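Local structure of monoglyceride lipase (Saccharomyces cerevisiae, 4ZWN) at residues Lys256-Asp261 with Arg285-Ala290; Val264-Gly269 with Lys278-Phe283. The protein hydrolyses monoacylglycerols to free fatty acids and glycerol, preferring monounsaturated substrates, and also takes part in the breakdown of fatty acid ethyl esters. The protein carries 2 engineered substitutions. All blocks are in the same frame, centred on the assembly; numbering follows the deposited sequence.

In the fold
Both contacts use helix 277-286 of this alpha/beta-hydrolase, and their centres lie about 14 Å apart. Contact 2 packs the body of the helix on strand 264-269; contact 1 joins the turn that leaves its C-terminal end to the residues running from helix 253-257 toward the same strand. Val-264 lies between them: its CG2 is 3.4 Å from Phe-258 CZ, and Phe-258 CE1 comes within 4.1 Å of Phe-283 CZ, so apolar packing runs from one contact to the other. At the far end of contact 2 the nearest side-chain atoms of His-268 are about 3 Å from those of Asp-272 and about 6 Å from His-302, the inferred charge-relay residues; contact 1 lies away from this site.

Contact 1 of 2, residues Lys256-Asp261 with Arg285-Ala290; sequences KNFAKD and RDCPSA. Engineered in segment 285-290: Arg-285 (natural residue Gln).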
# COMPACT_ATOMS: atom_id res chain seq x y z
N LYS A 256 4.98 -19.39 11.39
CA LYS A 256 5.68 -20.41 10.61
C LYS A 256 6.26 -19.89 9.30
O LYS A 256 7.30 -20.36 8.86
CB LYS A 256 4.74 -21.58 10.32
CG LYS A 256 4.34 -22.40 11.54
CD LYS A 256 3.39 -23.52 11.15
CE LYS A 256 2.87 -24.26 12.36
NZ LYS A 256 1.94 -25.35 11.97
N ASN A 257 5.59 -18.92 8.68
CA ASN A 257 5.95 -18.52 7.33
C ASN A 257 6.57 -17.13 7.20
O ASN A 257 7.16 -16.81 6.17
CB ASN A 257 4.72 -18.62 6.42
CG ASN A 257 4.19 -20.03 6.33
OD1 ASN A 257 4.64 -20.83 5.51
ND2 ASN A 257 3.21 -20.35 7.17
N PHE A 258 6.42 -16.31 8.23
CA PHE A 258 6.99 -14.96 8.19
C PHE A 258 8.51 -15.03 8.04
O PHE A 258 9.17 -15.77 8.77
CB PHE A 258 6.62 -14.17 9.44
CG PHE A 258 6.94 -12.71 9.35
CD1 PHE A 258 6.01 -11.82 8.84
CD2 PHE A 258 8.17 -12.23 9.77
CE1 PHE A 258 6.30 -10.47 8.75
CE2 PHE A 258 8.46 -10.88 9.67
CZ PHE A 258 7.53 -10.00 9.16
N ALA A 259 9.04 -14.27 7.08
CA ALA A 259 10.48 -14.25 6.81
C ALA A 259 11.26 -13.98 8.09
O ALA A 259 11.08 -12.93 8.72
CB ALA A 259 10.80 -13.21 5.75
N LYS A 260 12.12 -14.93 8.45
CA LYS A 260 12.78 -14.94 9.75
C LYS A 260 13.51 -13.64 10.08
O LYS A 260 14.41 -13.22 9.36
CB LYS A 260 13.77 -16.11 9.83
CG LYS A 260 14.38 -16.33 11.21
CD LYS A 260 15.05 -17.69 11.30
CE LYS A 260 15.69 -17.90 12.67
NZ LYS A 260 16.85 -17.00 12.89
N ASP A 261 13.08 -13.01 11.17
CA ASP A 261 13.74 -11.84 11.74
C ASP A 261 13.86 -10.66 10.78
O ASP A 261 14.81 -9.87 10.87
CB ASP A 261 15.14 -12.23 12.25
CG ASP A 261 15.08 -13.25 13.38
OD1 ASP A 261 14.20 -13.12 14.26
OD2 ASP A 261 15.92 -14.17 13.40
N ARG A 285 1.51 -8.76 17.45
CA ARG A 285 1.54 -9.79 18.49
C ARG A 285 1.94 -11.16 17.94
O ARG A 285 2.76 -11.86 18.54
CB ARG A 285 0.18 -9.89 19.17
CG ARG A 285 -0.04 -8.92 20.30
CD ARG A 285 -1.36 -9.20 20.97
NE ARG A 285 -1.49 -8.49 22.23
CZ ARG A 285 -1.27 -9.05 23.42
NH1 ARG A 285 -0.92 -10.33 23.51
NH2 ARG A 285 -1.41 -8.33 24.53
N ASP A 286 1.34 -11.54 16.81
CA ASP A 286 1.57 -12.86 16.24
C ASP A 286 2.89 -12.96 15.47
O ASP A 286 3.42 -14.05 15.29
CB ASP A 286 0.42 -13.25 15.30
CG ASP A 286 -0.91 -13.38 16.02
OD1 ASP A 286 -0.92 -13.57 17.26
OD2 ASP A 286 -1.96 -13.29 15.34
N CYS A 287 3.41 -11.82 15.02
CA CYS A 287 4.63 -11.81 14.21
C CYS A 287 5.83 -12.31 15.01
O CYS A 287 6.10 -11.83 16.11
CB CYS A 287 4.91 -10.40 13.68
SG CYS A 287 6.31 -10.28 12.55
N PRO A 288 6.56 -13.29 14.45
CA PRO A 288 7.68 -13.95 15.13
C PRO A 288 8.99 -13.15 15.07
O PRO A 288 9.92 -13.48 15.80
CB PRO A 288 7.83 -15.26 14.35
CG PRO A 288 7.40 -14.90 12.97
CD PRO A 288 6.30 -13.88 13.12
N SER A 289 9.04 -12.13 14.22
CA SER A 289 10.25 -11.35 14.04
C SER A 289 10.69 -10.64 15.31
O SER A 289 9.86 -10.21 16.11
CB SER A 289 10.06 -10.32 12.92
OG SER A 289 11.21 -9.50 12.80
N ALA A 290 12.01 -10.51 15.48
CA ALA A 290 12.58 -9.84 16.64
C ALA A 290 12.45 -8.32 16.52
O ALA A 290 12.27 -7.62 17.52
CB ALA A 290 14.03 -10.23 16.82
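Cys-287 sets its sulfur squarely over the Phe-258 ring: SG stands 3.6 Å from the centroid of that ring, only 11° off the normal. Both side chains are extended from the main chain, with Phe-258 CG opposite its own N (chi1 -169°) and Cys-287 SG likewise (chi1 -175°), and these torsions bring thiol and ring face together. Each residue is the first to leave helical geometry at the end of its helix. Pro-288 packs against the root of the aromatic side chain, its CG 3.7 Å from Phe-258 CB, and the two side chains meet at a slant. Ser-289 adds its CB, 3.7 Å from Phe-258 CE2, while its OG is hydrogen-bonded to the carbonyl O of Lys-262. Farther out, Asp-261 OD1 comes to 3.6 Å from Ala-290 N, without a hydrogen bond, and touches its CB; the other oxygen, OD2, forms a salt bridge of 3.0 Å with NZ of neighbouring Lys-260. Ala-154 and Cys-155 of helix 145-156 also pack on the Phe-258 side chain. No hydrogen bond or salt bridge spans the two segments, which implies that the join depends on apolar and sulfur-aromatic packing around one buried ring, with the charged pair left at its exposed margin.

Contact 2 of 2, residues Val264-Gly269 with Lys278-Phe283; sequences VIIMHG and KGSEKF
The His-268 imidazole is met at its edge and in its plane by Ser-280 OG, which lies 2.8 Å from His-268 ND1 in a nearly straight hydrogen bond (164°). At the Phe-283 ring, Val-264 CG1 lies near the plane at the edge, 4.5 Å from Phe-283 CE2, and Ile-266 CD1 approaches obliquely to 3.6 Å from Phe-283 CD2. The side chains of Ile-266 and Phe-283 cross at about a right angle. With CG1 placed opposite the carbonyl carbon (chi1 -68°), Ile-266 divides its branches: CD1 reaches the phenyl ring, and CG2 rests against the serine, 3.4 Å from Ser-280 OG. Strand 264-269 and helix 277-286 open a beta-alpha-beta unit completed by the parallel strand 292-297, at one edge of the alpha/beta-hydrolase sheet. The axes of segments 264-269 and 278-283 run nearly antiparallel, at 159°, and come within 9.4 Å. The alternation of the strand turns Val-264, Ile-266 and His-268 to the helix. Leu-151 of helix 145-156 packs on both Ile-266 and Phe-283. The second imidazole nitrogen, His-268 NE2, is hydrogen-bonded to the carbonyl O of Asn-275, so the ring is gripped at both nitrogens beside Asp-272, the inferred charge-relay acid. A leucine in place of His-268 would probably leave Ser-280 OG and the Asn-275 carbonyl without their shared partner, and the segment leading from Asp-272 into the helix less firmly tied to the strand.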
# COMPACT_ATOMS: atom_id res chain seq x y z
N VAL A 264 9.81 -5.35 10.78
CA VAL A 264 8.45 -4.97 10.44
C VAL A 264 8.05 -3.72 11.20
O VAL A 264 8.40 -3.56 12.37
CB VAL A 264 7.42 -6.07 10.79
CG1 VAL A 264 6.48 -6.30 9.62
CG2 VAL A 264 8.11 -7.34 11.24
N ILE A 265 7.31 -2.84 10.54
CA ILE A 265 6.68 -1.75 11.26
C ILE A 265 5.33 -1.44 10.62
O ILE A 265 5.21 -1.35 9.39
CB ILE A 265 7.57 -0.49 11.31
CG1 ILE A 265 6.98 0.59 12.24
CG2 ILE A 265 7.87 0.07 9.92
CD1 ILE A 265 7.97 1.64 12.70
N ILE A 266 4.31 -1.33 11.45
CA ILE A 266 2.99 -0.97 10.97
C ILE A 266 2.61 0.41 11.49
O ILE A 266 2.76 0.69 12.70
CB ILE A 266 1.91 -2.00 11.37
CG1 ILE A 266 2.13 -3.33 10.63
CG2 ILE A 266 0.52 -1.46 11.07
CD1 ILE A 266 1.17 -4.45 11.02
N MET A 267 2.15 1.28 10.58
CA MET A 267 1.69 2.60 11.01
C MET A 267 0.21 2.73 10.67
O MET A 267 -0.21 2.45 9.53
CB MET A 267 2.50 3.69 10.36
CG MET A 267 3.95 3.40 10.49
SD MET A 267 5.07 4.17 9.35
CE MET A 267 6.59 3.62 10.11
N HIS A 268 -0.57 3.15 11.66
CA HIS A 268 -2.02 3.04 11.58
C HIS A 268 -2.67 4.18 12.35
O HIS A 268 -2.39 4.36 13.53
CB HIS A 268 -2.46 1.68 12.15
CG HIS A 268 -3.80 1.23 11.67
ND1 HIS A 268 -4.07 -0.10 11.39
CD2 HIS A 268 -4.94 1.91 11.39
CE1 HIS A 268 -5.32 -0.21 10.97
NE2 HIS A 268 -5.87 0.99 10.96
N GLY A 269 -3.56 4.91 11.69
CA GLY A 269 -4.27 5.99 12.36
C GLY A 269 -5.18 5.44 13.44
O GLY A 269 -5.89 4.46 13.22
N LYS A 278 -7.41 -2.96 15.33
CA LYS A 278 -7.34 -4.28 15.97
C LYS A 278 -6.53 -5.28 15.14
O LYS A 278 -5.84 -6.13 15.68
CB LYS A 278 -8.75 -4.83 16.22
CG LYS A 278 -9.48 -4.19 17.40
CD LYS A 278 -10.91 -4.74 17.52
CE LYS A 278 -11.65 -4.13 18.71
NZ LYS A 278 -11.72 -2.64 18.64
N GLY A 279 -6.63 -5.16 13.82
CA GLY A 279 -5.91 -6.05 12.92
C GLY A 279 -4.41 -5.89 13.02
O GLY A 279 -3.67 -6.88 13.08
N SER A 280 -3.95 -4.65 13.05
CA SER A 280 -2.53 -4.35 13.17
C SER A 280 -1.99 -4.74 14.55
O SER A 280 -0.87 -5.24 14.67
CB SER A 280 -2.27 -2.86 12.91
OG SER A 280 -2.68 -2.49 11.61
N GLU A 281 -2.79 -4.52 15.59
CA GLU A 281 -2.38 -4.87 16.95
C GLU A 281 -2.13 -6.36 17.09
O GLU A 281 -1.14 -6.78 17.67
CB GLU A 281 -3.43 -4.41 17.97
CG GLU A 281 -3.53 -2.90 18.12
CD GLU A 281 -4.73 -2.47 18.93
OE1 GLU A 281 -5.67 -3.28 19.08
OE2 GLU A 281 -4.74 -1.32 19.42
N LYS A 282 -3.04 -7.17 16.54
CA LYS A 282 -2.93 -8.61 16.64
C LYS A 282 -1.81 -9.16 15.75
O LYS A 282 -1.15 -10.13 16.11
CB LYS A 282 -4.25 -9.29 16.29
CG LYS A 282 -4.27 -10.79 16.52
CD LYS A 282 -5.65 -11.37 16.26
CE LYS A 282 -5.68 -12.87 16.53
NZ LYS A 282 -4.81 -13.63 15.59
N PHE A 283 -1.61 -8.54 14.59
CA PHE A 283 -0.57 -8.99 13.67
C PHE A 283 0.82 -8.86 14.29
O PHE A 283 1.63 -9.78 14.22
CB PHE A 283 -0.62 -8.21 12.35
CG PHE A 283 0.42 -8.65 11.36
CD1 PHE A 283 0.20 -9.74 10.55
CD2 PHE A 283 1.63 -7.98 11.27
CE1 PHE A 283 1.17 -10.16 9.65
CE2 PHE A 283 2.60 -8.39 10.37
CZ PHE A 283 2.36 -9.48 9.56